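Local coordinates for protein NAD-dependent epimerase/dehydratase (Veillonella parvula DSM 2008, PDB 3R6D) that probably binds NAD(P) through a Rossmann-type domain, consistent with an NAD-dependent epimerase or dehydratase, at residues A[145-158]-A[198-210]. Residues are numbered along the deposited sequence; the frame is centred on the assembly and turned at random.
Sequences SNLNYTILRLTWLY and ETPFHRTSIGVGE
The Tyr149 ring carries Arg203 on one face: Arg203 CA sits 3.7 Å from the ring centroid and 8° off the normal, a CH-pi contact. A chi1 of 68° folds the Tyr149 ring back over its own backbone, which puts that face against Arg203 CA. The Arg203 guanidinium stands steeply to the ring, planes 71° apart, with Tyr149 CE2 over its face; in its own plane, NH1 donates to Ser145 O and to Leu147 O, both at 2.8 Å. Asn148 OD1 lies over one face of the His202 ring. Further along, Arg153 holds Ser205 side-on, NE to Ser205 OG and NH2 to Ser205 O, both at 2.9 Å, the NH2 bond nearly straight and the NE bond more bent, while Gly207 N lies over the guanidinium face; Arg153 NH1 forms a salt bridge with Glu114. Strands 148-154 and 204-209 pair in parallel in the Rossmann-like sheet, from Thr150 with Thr204 to Leu154 with Val208, as the alternating bonds Ile151 N to Thr204 O and Ile206 N to Ile151 O (2.8 Å) show. On the sheet face of Leu152 and Leu154, Leu154 CD2 packs on Val208 CB at 3.8 Å, and helix 182-193 covers both leucines. Beyond the strand pairing, Tyr158 OH donates to Glu210 OE1 (2.5 Å), which lies at the ring edge and is met on its syn side.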
# COMPACT_ATOMS: atom_id res chain seq x y z
N SER A 145 0.71 8.67 14.15
CA SER A 145 1.97 8.16 14.48
C SER A 145 3.03 9.17 14.19
O SER A 145 2.79 10.18 13.49
CB SER A 145 2.21 6.88 13.70
OG SER A 145 2.76 7.13 12.40
N ASN A 146 4.22 8.86 14.66
CA ASN A 146 5.36 9.65 14.37
C ASN A 146 6.18 9.13 13.18
O ASN A 146 7.29 9.58 12.91
CB ASN A 146 6.18 9.63 15.68
CG ASN A 146 6.44 8.16 16.22
OD1 ASN A 146 6.64 7.24 15.41
ND2 ASN A 146 6.40 7.94 17.56
N LEU A 147 5.62 8.12 12.47
CA LEU A 147 6.35 7.43 11.42
C LEU A 147 6.47 8.32 10.19
O LEU A 147 5.61 9.20 9.94
CB LEU A 147 5.67 6.10 11.03
CG LEU A 147 5.57 5.10 12.17
CD1 LEU A 147 4.70 3.92 11.79
CD2 LEU A 147 6.97 4.60 12.59
N ASN A 148 7.50 8.08 9.39
CA ASN A 148 7.61 8.74 8.11
C ASN A 148 6.76 7.96 7.10
O ASN A 148 7.26 7.09 6.36
CB ASN A 148 9.05 8.84 7.65
CG ASN A 148 9.15 9.54 6.32
OD1 ASN A 148 8.16 10.13 5.86
ND2 ASN A 148 10.28 9.40 5.63
N TYR A 149 5.45 8.25 7.10
CA TYR A 149 4.48 7.51 6.31
C TYR A 149 4.24 8.14 4.96
O TYR A 149 4.29 9.38 4.80
CB TYR A 149 3.15 7.35 7.08
CG TYR A 149 2.39 8.64 7.28
CD1 TYR A 149 1.56 9.12 6.27
CD2 TYR A 149 2.46 9.36 8.48
CE1 TYR A 149 0.85 10.30 6.40
CE2 TYR A 149 1.75 10.55 8.64
CZ TYR A 149 0.94 11.00 7.59
OH TYR A 149 0.19 12.17 7.69
N THR A 150 3.89 7.28 4.01
CA THR A 150 3.17 7.73 2.81
C THR A 150 1.93 6.87 2.70
O THR A 150 2.04 5.63 2.61
CB THR A 150 4.00 7.54 1.51
OG1 THR A 150 5.35 7.99 1.69
CG2 THR A 150 3.33 8.26 0.36
N ILE A 151 0.76 7.50 2.73
CA ILE A 151 -0.49 6.79 2.47
C ILE A 151 -0.80 6.95 1.00
O ILE A 151 -0.72 8.07 0.47
CB ILE A 151 -1.62 7.33 3.37
CG1 ILE A 151 -1.32 6.99 4.85
CG2 ILE A 151 -2.97 6.80 2.89
CD1 ILE A 151 -2.19 7.77 5.81
N LEU A 152 -1.14 5.85 0.32
CA LEU A 152 -1.59 5.90 -1.08
C LEU A 152 -3.08 5.69 -1.09
O LEU A 152 -3.57 4.62 -0.73
CB LEU A 152 -0.84 4.82 -1.91
CG LEU A 152 0.70 4.99 -1.89
CD1 LEU A 152 1.29 3.82 -2.68
CD2 LEU A 152 1.11 6.32 -2.44
N ARG A 153 -3.82 6.73 -1.45
CA ARG A 153 -5.28 6.66 -1.54
C ARG A 153 -5.68 6.15 -2.91
O ARG A 153 -5.58 6.88 -3.90
CB ARG A 153 -5.91 8.03 -1.28
CG ARG A 153 -5.75 8.52 0.15
CD ARG A 153 -6.23 9.94 0.33
NE ARG A 153 -5.28 10.92 -0.20
CZ ARG A 153 -5.53 11.80 -1.17
NH1 ARG A 153 -6.67 11.74 -1.89
NH2 ARG A 153 -4.62 12.72 -1.47
N LEU A 154 -6.08 4.88 -2.99
CA LEU A 154 -6.35 4.26 -4.29
C LEU A 154 -7.80 4.37 -4.64
O LEU A 154 -8.67 4.11 -3.79
CB LEU A 154 -5.94 2.79 -4.30
CG LEU A 154 -4.49 2.50 -3.85
CD1 LEU A 154 -4.16 1.04 -4.09
CD2 LEU A 154 -3.48 3.40 -4.58
N THR A 155 -8.07 4.72 -5.90
CA THR A 155 -9.41 4.62 -6.46
C THR A 155 -9.67 3.14 -6.86
O THR A 155 -8.92 2.26 -6.43
CB THR A 155 -9.61 5.66 -7.54
OG1 THR A 155 -10.99 5.63 -7.96
CG2 THR A 155 -8.67 5.45 -8.75
N TRP A 156 -10.76 2.87 -7.59
CA TRP A 156 -11.21 1.49 -7.78
C TRP A 156 -10.25 0.69 -8.65
O TRP A 156 -9.87 1.15 -9.73
CB TRP A 156 -12.61 1.52 -8.40
CG TRP A 156 -13.66 1.90 -7.36
CD1 TRP A 156 -14.10 3.16 -7.04
CD2 TRP A 156 -14.28 1.01 -6.44
NE1 TRP A 156 -14.99 3.10 -5.99
CE2 TRP A 156 -15.11 1.78 -5.60
CE3 TRP A 156 -14.22 -0.38 -6.26
CZ2 TRP A 156 -15.90 1.20 -4.59
CZ3 TRP A 156 -15.01 -0.97 -5.27
CH2 TRP A 156 -15.85 -0.18 -4.45
N LEU A 157 -9.87 -0.49 -8.19
CA LEU A 157 -8.78 -1.25 -8.81
C LEU A 157 -9.25 -2.25 -9.86
O LEU A 157 -10.33 -2.81 -9.78
CB LEU A 157 -8.01 -2.02 -7.76
CG LEU A 157 -7.29 -1.16 -6.74
CD1 LEU A 157 -6.77 -2.01 -5.56
CD2 LEU A 157 -6.10 -0.41 -7.40
N TYR A 158 -8.39 -2.49 -10.85
CA TYR A 158 -8.59 -3.57 -11.80
C TYR A 158 -7.20 -3.99 -12.29
O TYR A 158 -6.20 -3.34 -11.98
CB TYR A 158 -9.54 -3.12 -12.92
CG TYR A 158 -8.98 -2.09 -13.89
CD1 TYR A 158 -8.63 -2.47 -15.19
CD2 TYR A 158 -8.79 -0.75 -13.52
CE1 TYR A 158 -8.13 -1.55 -16.09
CE2 TYR A 158 -8.28 0.18 -14.42
CZ TYR A 158 -7.97 -0.22 -15.72
OH TYR A 158 -7.49 0.71 -16.64
N GLU A 198 12.53 12.53 -1.41
CA GLU A 198 11.28 11.91 -0.99
C GLU A 198 10.41 12.85 -0.16
O GLU A 198 9.42 12.42 0.44
CB GLU A 198 11.49 10.54 -0.32
CG GLU A 198 12.15 10.56 1.05
CD GLU A 198 12.17 9.20 1.77
OE1 GLU A 198 12.05 8.13 1.11
OE2 GLU A 198 12.36 9.21 3.02
N THR A 199 10.74 14.15 -0.15
CA THR A 199 9.94 15.09 0.62
C THR A 199 8.45 15.13 0.22
O THR A 199 7.60 15.27 1.11
CB THR A 199 10.55 16.51 0.67
OG1 THR A 199 10.61 17.04 -0.65
CG2 THR A 199 11.96 16.46 1.27
N PRO A 200 8.09 14.97 -1.08
CA PRO A 200 6.65 14.95 -1.38
C PRO A 200 5.92 13.75 -0.78
O PRO A 200 4.68 13.73 -0.80
CB PRO A 200 6.58 14.86 -2.91
CG PRO A 200 7.91 15.38 -3.38
CD PRO A 200 8.91 14.95 -2.32
N PHE A 201 6.67 12.76 -0.29
CA PHE A 201 6.12 11.56 0.26
C PHE A 201 6.32 11.45 1.76
O PHE A 201 6.00 10.46 2.37
CB PHE A 201 6.75 10.37 -0.46
CG PHE A 201 6.61 10.47 -1.95
CD1 PHE A 201 5.34 10.55 -2.53
CD2 PHE A 201 7.73 10.59 -2.77
CE1 PHE A 201 5.20 10.73 -3.88
CE2 PHE A 201 7.60 10.76 -4.13
CZ PHE A 201 6.33 10.83 -4.69
N HIS A 202 6.91 12.48 2.38
CA HIS A 202 7.23 12.46 3.79
C HIS A 202 6.00 12.87 4.60
O HIS A 202 5.65 14.05 4.64
CB HIS A 202 8.38 13.45 4.06
CG HIS A 202 8.96 13.33 5.44
ND1 HIS A 202 8.41 13.91 6.56
CD2 HIS A 202 10.06 12.67 5.86
CE1 HIS A 202 9.14 13.59 7.62
NE2 HIS A 202 10.16 12.85 7.22
N ARG A 203 5.36 11.90 5.26
CA ARG A 203 4.16 12.15 6.06
C ARG A 203 3.11 12.84 5.20
O ARG A 203 2.52 13.84 5.60
CB ARG A 203 4.47 12.92 7.34
CG ARG A 203 5.41 12.14 8.23
CD ARG A 203 5.77 12.87 9.53
NE ARG A 203 4.62 13.27 10.34
CZ ARG A 203 3.92 12.48 11.17
NH1 ARG A 203 4.18 11.19 11.27
NH2 ARG A 203 2.91 12.99 11.90
N THR A 204 2.80 12.22 4.07
CA THR A 204 1.74 12.71 3.21
C THR A 204 0.82 11.57 2.76
O THR A 204 1.16 10.40 2.87
CB THR A 204 2.32 13.44 1.99
OG1 THR A 204 3.04 12.49 1.24
CG2 THR A 204 3.21 14.59 2.38
N SER A 205 -0.34 11.96 2.27
CA SER A 205 -1.35 11.05 1.76
C SER A 205 -1.67 11.46 0.34
O SER A 205 -2.21 12.55 0.10
CB SER A 205 -2.60 11.18 2.60
OG SER A 205 -3.57 10.31 2.05
N ILE A 206 -1.33 10.59 -0.60
CA ILE A 206 -1.31 10.93 -2.03
C ILE A 206 -2.28 9.99 -2.75
O ILE A 206 -2.20 8.77 -2.60
CB ILE A 206 0.14 10.75 -2.59
CG1 ILE A 206 1.15 11.61 -1.80
CG2 ILE A 206 0.23 11.10 -4.08
CD1 ILE A 206 0.79 13.08 -1.66
N GLY A 207 -3.19 10.55 -3.56
CA GLY A 207 -4.08 9.72 -4.37
C GLY A 207 -3.35 9.17 -5.60
O GLY A 207 -2.42 9.82 -6.11
N VAL A 208 -3.78 8.01 -6.06
CA VAL A 208 -3.20 7.39 -7.26
C VAL A 208 -4.37 7.01 -8.17
O VAL A 208 -5.22 6.21 -7.77
CB VAL A 208 -2.33 6.15 -6.93
CG1 VAL A 208 -1.60 5.72 -8.19
CG2 VAL A 208 -1.29 6.45 -5.85
N GLY A 209 -4.38 7.59 -9.38
CA GLY A 209 -5.49 7.36 -10.28
C GLY A 209 -5.03 7.24 -11.72
O GLY A 209 -3.94 7.72 -12.06
N GLU A 210 -5.88 6.64 -12.56
CA GLU A 210 -5.61 6.56 -14.00
C GLU A 210 -6.08 7.85 -14.67
O GLU A 210 -7.26 8.19 -14.62
CB GLU A 210 -6.35 5.38 -14.58
CG GLU A 210 -6.19 5.21 -16.11
CD GLU A 210 -6.96 4.04 -16.66
OE1 GLU A 210 -7.29 3.11 -15.93
OE2 GLU A 210 -7.22 4.05 -17.87
O HOH W 1 9.41 10.30 2.61